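Local coordinates for extracellular solute-binding protein family 1 (Arthrobacter chlorophenolicus, PDB 4R2F) that binds the disaccharide laminaribiose and probably delivers it, as the extracellular solute-binding component, to a sugar transporter, at residues G190-I204 against Q265-T277. Sequence-based numbering, arbitrary orientation.
With BGC (beta-D-glucopyranose), chain B; BGC (beta-D-glucopyranose), chain C.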
loop_
_atom_site.group_PDB
_atom_site.type_symbol
_atom_site.label_atom_id
_atom_site.label_comp_id
_atom_site.label_asym_id
_atom_site.label_seq_id
_atom_site.Cartn_x
_atom_site.Cartn_y
_atom_site.Cartn_z
ATOM N N GLY A 190 13.960 -20.074 16.677
ATOM C CA GLY A 190 14.283 -20.096 15.243
ATOM C C GLY A 190 13.315 -19.382 14.306
ATOM O O GLY A 190 13.367 -19.564 13.090
ATOM N N ALA A 191 12.441 -18.551 14.853
ATOM C CA ALA A 191 11.461 -17.844 14.028
ATOM C C ALA A 191 11.884 -16.391 13.801
ATOM O O ALA A 191 12.786 -15.871 14.468
ATOM C CB ALA A 191 10.094 -17.894 14.691
ATOM N N VAL A 192 11.232 -15.742 12.849
ATOM C CA VAL A 192 11.436 -14.317 12.637
ATOM C C VAL A 192 10.357 -13.556 13.361
ATOM O O VAL A 192 9.171 -13.668 13.054
ATOM C CB VAL A 192 11.466 -13.958 11.149
ATOM C CG1 VAL A 192 11.484 -12.445 10.959
ATOM C CG2 VAL A 192 12.692 -14.594 10.515
ATOM N N GLY A 193 10.782 -12.764 14.324
ATOM C CA GLY A 193 9.853 -12.022 15.171
ATOM C C GLY A 193 9.213 -10.805 14.542
ATOM O O GLY A 193 8.231 -10.305 15.059
ATOM N N PHE A 194 9.777 -10.306 13.440
ATOM C CA PHE A 194 9.176 -9.192 12.734
ATOM C C PHE A 194 9.611 -9.253 11.275
ATOM O O PHE A 194 10.652 -8.685 10.872
ATOM C CB PHE A 194 9.555 -7.867 13.401
ATOM C CG PHE A 194 8.588 -6.748 13.147
ATOM C CD1 PHE A 194 7.319 -6.772 13.696
ATOM C CD2 PHE A 194 8.964 -5.651 12.413
ATOM C CE1 PHE A 194 6.431 -5.741 13.480
ATOM C CE2 PHE A 194 8.088 -4.612 12.206
ATOM C CZ PHE A 194 6.814 -4.661 12.729
ATOM N N ALA A 195 8.792 -9.937 10.484
ATOM C CA ALA A 195 9.115 -10.241 9.114
ATOM C C ALA A 195 8.826 -9.027 8.274
ATOM O O ALA A 195 7.753 -8.414 8.386
ATOM C CB ALA A 195 8.302 -11.425 8.622
ATOM N N THR A 196 9.793 -8.692 7.439
ATOM C CA THR A 196 9.665 -7.603 6.484
ATOM C C THR A 196 10.632 -7.870 5.319
ATOM O O THR A 196 11.266 -8.913 5.271
ATOM C CB THR A 196 9.891 -6.236 7.152
ATOM O OG1 THR A 196 9.405 -5.208 6.290
ATOM C CG2 THR A 196 11.356 -5.996 7.445
ATOM N N GLY A 197 10.725 -6.939 4.381
ATOM C CA GLY A 197 11.620 -7.085 3.274
ATOM C C GLY A 197 11.735 -5.814 2.483
ATOM O O GLY A 197 10.748 -5.106 2.317
ATOM N N SER A 198 12.931 -5.560 1.959
ATOM C CA SER A 198 13.197 -4.389 1.113
ATOM C C SER A 198 13.972 -4.709 -0.142
ATOM O O SER A 198 14.588 -3.819 -0.750
ATOM C CB SER A 198 13.913 -3.293 1.912
ATOM O OG SER A 198 15.204 -3.705 2.318
ATOM N N GLY A 199 13.882 -5.961 -0.580
ATOM C CA GLY A 199 14.542 -6.369 -1.812
ATOM C C GLY A 199 13.894 -5.745 -3.013
ATOM O O GLY A 199 12.905 -5.022 -2.878
ATOM N N ALA A 200 14.432 -6.041 -4.200
ATOM C CA ALA A 200 13.918 -5.466 -5.446
ATOM C C ALA A 200 12.433 -5.791 -5.603
ATOM O O ALA A 200 12.017 -6.927 -5.410
ATOM C CB ALA A 200 14.684 -6.000 -6.648
ATOM N N GLY A 201 11.647 -4.787 -5.947
ATOM C CA GLY A 201 10.206 -4.960 -6.094
ATOM C C GLY A 201 9.404 -4.976 -4.798
ATOM O O GLY A 201 8.186 -5.014 -4.826
ATOM N N ASN A 202 10.076 -4.974 -3.661
ATOM C CA ASN A 202 9.402 -5.110 -2.373
ATOM C C ASN A 202 9.397 -3.769 -1.633
ATOM O O ASN A 202 10.428 -3.309 -1.148
ATOM C CB ASN A 202 10.111 -6.184 -1.545
ATOM C CG ASN A 202 9.302 -6.623 -0.364
ATOM O OD1 ASN A 202 8.250 -6.059 -0.087
ATOM N ND2 ASN A 202 9.780 -7.633 0.336
ATOM N N ASN A 203 8.214 -3.166 -1.538
ATOM C CA ASN A 203 8.000 -1.876 -0.850
ATOM C C ASN A 203 7.504 -1.974 0.600
ATOM O O ASN A 203 7.281 -0.955 1.288
ATOM C CB ASN A 203 6.997 -1.045 -1.671
ATOM C CG ASN A 203 7.507 -0.733 -3.050
ATOM O OD1 ASN A 203 6.871 -1.025 -4.063
ATOM N ND2 ASN A 203 8.668 -0.156 -3.097
ATOM N N ILE A 204 7.374 -3.190 1.102
ATOM C CA ILE A 204 6.828 -3.377 2.443
ATOM C C ILE A 204 7.746 -2.772 3.516
ATOM O O ILE A 204 7.263 -2.179 4.494
ATOM C CB ILE A 204 6.549 -4.866 2.692
ATOM C CG1 ILE A 204 5.401 -5.333 1.776
ATOM C CG2 ILE A 204 6.271 -5.167 4.157
ATOM C CD1 ILE A 204 4.040 -4.690 2.040
ATOM N N GLN A 265 8.530 -16.875 3.578
ATOM C CA GLN A 265 8.748 -16.940 5.030
ATOM C C GLN A 265 7.422 -17.152 5.788
ATOM O O GLN A 265 7.377 -17.865 6.775
ATOM C CB GLN A 265 9.424 -15.684 5.579
ATOM C CG GLN A 265 10.900 -15.541 5.260
ATOM C CD GLN A 265 11.596 -14.561 6.192
ATOM O OE1 GLN A 265 11.058 -13.498 6.554
ATOM N NE2 GLN A 265 12.789 -14.930 6.618
ATOM N N TRP A 266 6.371 -16.486 5.331
ATOM C CA TRP A 266 5.052 -16.672 5.882
ATOM C C TRP A 266 4.501 -18.070 5.589
ATOM O O TRP A 266 4.045 -18.747 6.490
ATOM C CB TRP A 266 4.114 -15.589 5.352
ATOM C CG TRP A 266 4.258 -14.308 6.123
ATOM C CD1 TRP A 266 4.836 -13.140 5.698
ATOM C CD2 TRP A 266 3.840 -14.077 7.483
ATOM N NE1 TRP A 266 4.789 -12.203 6.701
ATOM C CE2 TRP A 266 4.183 -12.754 7.807
ATOM C CE3 TRP A 266 3.201 -14.862 8.450
ATOM C CZ2 TRP A 266 3.920 -12.198 9.072
ATOM C CZ3 TRP A 266 2.931 -14.300 9.701
ATOM C CH2 TRP A 266 3.266 -12.976 9.986
ATOM N N LYS A 267 4.584 -18.514 4.341
ATOM C CA LYS A 267 4.056 -19.816 3.960
ATOM C C LYS A 267 4.747 -20.964 4.701
ATOM O O LYS A 267 4.097 -21.876 5.163
ATOM C CB LYS A 267 4.196 -20.033 2.455
ATOM C CG LYS A 267 3.453 -21.269 1.955
ATOM C CD LYS A 267 3.844 -21.638 0.538
ATOM C CE LYS A 267 3.214 -22.968 0.175
ATOM N NZ LYS A 267 3.603 -23.361 -1.197
ATOM N N ASP A 268 6.062 -20.881 4.852
ATOM C CA ASP A 268 6.863 -21.976 5.399
ATOM C C ASP A 268 7.158 -21.891 6.900
ATOM O O ASP A 268 8.079 -22.533 7.379
ATOM C CB ASP A 268 8.162 -22.087 4.580
ATOM C CG ASP A 268 7.890 -22.272 3.081
ATOM O OD1 ASP A 268 6.851 -22.854 2.717
ATOM O OD2 ASP A 268 8.685 -21.815 2.248
ATOM N N SER A 269 6.369 -21.123 7.654
ATOM C CA SER A 269 6.459 -21.088 9.127
ATOM C C SER A 269 7.810 -20.633 9.625
ATOM O O SER A 269 8.302 -21.115 10.643
ATOM C CB SER A 269 6.056 -22.431 9.774
ATOM O OG SER A 269 4.720 -22.732 9.409
ATOM N N LYS A 270 8.387 -19.680 8.902
ATOM C CA LYS A 270 9.599 -19.006 9.345
ATOM C C LYS A 270 9.198 -17.663 10.031
ATOM O O LYS A 270 9.772 -17.290 11.053
ATOM C CB LYS A 270 10.554 -18.809 8.164
ATOM C CG LYS A 270 11.938 -19.384 8.390
ATOM C CD LYS A 270 12.692 -18.626 9.472
ATOM C CE LYS A 270 13.998 -19.327 9.797
ATOM N NZ LYS A 270 14.883 -18.436 10.592
ATOM N N ALA A 271 8.199 -16.972 9.484
ATOM C CA ALA A 271 7.772 -15.673 10.006
ATOM C C ALA A 271 6.728 -15.885 11.080
ATOM O O ALA A 271 5.711 -16.497 10.805
ATOM C CB ALA A 271 7.182 -14.833 8.875
ATOM N N ALA A 272 6.943 -15.353 12.278
ATOM C CA ALA A 272 5.949 -15.458 13.346
ATOM C C ALA A 272 5.040 -14.239 13.438
ATOM O O ALA A 272 3.924 -14.354 13.909
ATOM C CB ALA A 272 6.618 -15.678 14.694
ATOM N N TYR A 273 5.525 -13.076 13.028
ATOM C CA TYR A 273 4.815 -11.830 13.275
ATOM C C TYR A 273 5.337 -10.788 12.308
ATOM O O TYR A 273 6.495 -10.851 11.895
ATOM C CB TYR A 273 5.010 -11.419 14.733
ATOM C CG TYR A 273 4.214 -10.221 15.224
ATOM C CD1 TYR A 273 2.911 -10.362 15.680
ATOM C CD2 TYR A 273 4.785 -8.961 15.279
ATOM C CE1 TYR A 273 2.183 -9.265 16.144
ATOM C CE2 TYR A 273 4.065 -7.856 15.735
ATOM C CZ TYR A 273 2.768 -8.016 16.173
ATOM O OH TYR A 273 2.069 -6.943 16.648
ATOM N N GLY A 274 4.474 -9.883 11.872
ATOM C CA GLY A 274 4.896 -8.791 11.017
ATOM C C GLY A 274 3.783 -8.037 10.321
ATOM O O GLY A 274 2.625 -8.402 10.408
ATOM N N MET A 275 4.160 -7.003 9.584
ATOM C CA MET A 275 3.212 -6.130 8.917
ATOM C C MET A 275 3.130 -6.552 7.468
ATOM O O MET A 275 4.137 -6.674 6.805
ATOM C CB MET A 275 3.685 -4.671 9.006
ATOM C CG MET A 275 2.804 -3.634 8.320
ATOM S SD MET A 275 3.604 -2.062 7.933
ATOM C CE MET A 275 4.718 -2.575 6.653
ATOM N N LEU A 276 1.929 -6.819 6.988
ATOM C CA LEU A 276 1.749 -7.104 5.579
ATOM C C LEU A 276 0.491 -6.457 4.990
ATOM O O LEU A 276 0.335 -5.249 5.024
ATOM C CB LEU A 276 1.831 -8.608 5.305
ATOM C CG LEU A 276 2.243 -9.031 3.894
ATOM C CD1 LEU A 276 3.235 -8.056 3.297
ATOM C CD2 LEU A 276 2.789 -10.443 3.855
ATOM N N THR A 277 -0.398 -7.281 4.459
ATOM C CA THR A 277 -1.563 -6.821 3.732
ATOM C C THR A 277 -2.791 -7.589 4.146
ATOM O O THR A 277 -2.707 -8.570 4.852
ATOM C CB THR A 277 -1.408 -7.024 2.218
ATOM O OG1 THR A 277 -1.476 -8.417 1.915
ATOM C CG2 THR A 277 -0.101 -6.460 1.726
HETATM C C2 BGC B . 1.188 -3.926 -2.255
HETATM C C3 BGC B . 1.968 -2.737 -2.839
HETATM C C4 BGC B . 3.471 -3.045 -2.779
HETATM C C5 BGC B . 3.767 -4.415 -3.442
HETATM C C6 BGC B . 5.261 -4.760 -3.488
HETATM C C1 BGC B . 1.630 -5.234 -2.936
HETATM O O1 BGC B . 0.983 -6.361 -2.346
HETATM O O2 BGC B . -0.222 -3.699 -2.417
HETATM O O3 BGC B . 1.572 -1.539 -2.121
HETATM O O4 BGC B . 4.281 -2.060 -3.432
HETATM O O5 BGC B . 3.051 -5.390 -2.734
HETATM O O6 BGC B . 5.816 -4.685 -2.174
HETATM C C2 BGC C . 0.593 0.616 -2.372
HETATM C C3 BGC C . 0.650 1.829 -3.302
HETATM C C4 BGC C . 2.051 2.426 -3.289
HETATM C C5 BGC C . 3.077 1.356 -3.636
HETATM C C6 BGC C . 4.515 1.880 -3.515
HETATM C C1 BGC C . 1.614 -0.372 -2.911
HETATM O O2 BGC C . -0.709 0.044 -2.353
HETATM O O3 BGC C . -0.303 2.811 -2.898
HETATM O O4 BGC C . 2.148 3.442 -4.278
HETATM O O5 BGC C . 2.918 0.217 -2.783
HETATM O O6 BGC C . 4.848 2.262 -2.162
HETATM O O HOH W 1 10.153 -20.784 12.477
HETATM O O HOH W 2 5.495 -9.238 7.015
HETATM O O HOH W 3 6.807 -5.769 7.423
HETATM O O HOH W 4 11.878 -10.928 7.028
#
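Val192 and Ala271 pair their backbones in a short parallel-running, buried contact that joins the loop between helices 176-188 and 204-215 to the end of helix 259-267, the turn after it and strand 273-275, which itself borders the long strand 145-161. Val192 N donates to Lys270 O (2.8 Å) and Ala272 N to Val192 O; farther along, Ala195 N donates to Tyr273 O. Small residues suit the seam. Ala195 CB meets Ala271 CB at 3.6 Å, and the same Ala271 methyl lies over the centre of the Trp266 ring, 3.7 Å above its plane. Gly274 has backbone angles and a neighbouring Ala195 O that leave no room for a side chain. Where the two backbones draw apart, water takes over: one water accepts from Trp266 NE1 and donates to Ala195 O and Met275 O, and a second bridges the same two carbonyls while accepting from Thr196 OG1. Phe194 points its first bond away from the strand, but with CG anti to the backbone N (chi1 -156°) its CD1 edge meets Tyr273 CD2 at 3.7 Å. At the exposed end, Lys270 NZ bonds to Gly190 O from above the carbonyl plane.

Toward the sugar, Ile204 opens helix 204-215, its N held by Asn202 OD1 (3.2 Å). Its CD1 touches Leu276 CD1 at 3.7 Å, crossing at about a right angle, while CG2 packs on Met275 CE. Cutting Ile204 back to alanine would keep the capping bond from its N to Asn202 OD1 but would probably open a gap beside Leu276 and leave Met275 CE freer to turn. Next to it, Asn203 N donates to O6 of one glucose (2.9 Å). Backbone bonds thus fasten the 192-195 end, while apolar packing of Ile204 on Met275 and Leu276 seats the start of the helix beside the sugar-binding Asn203.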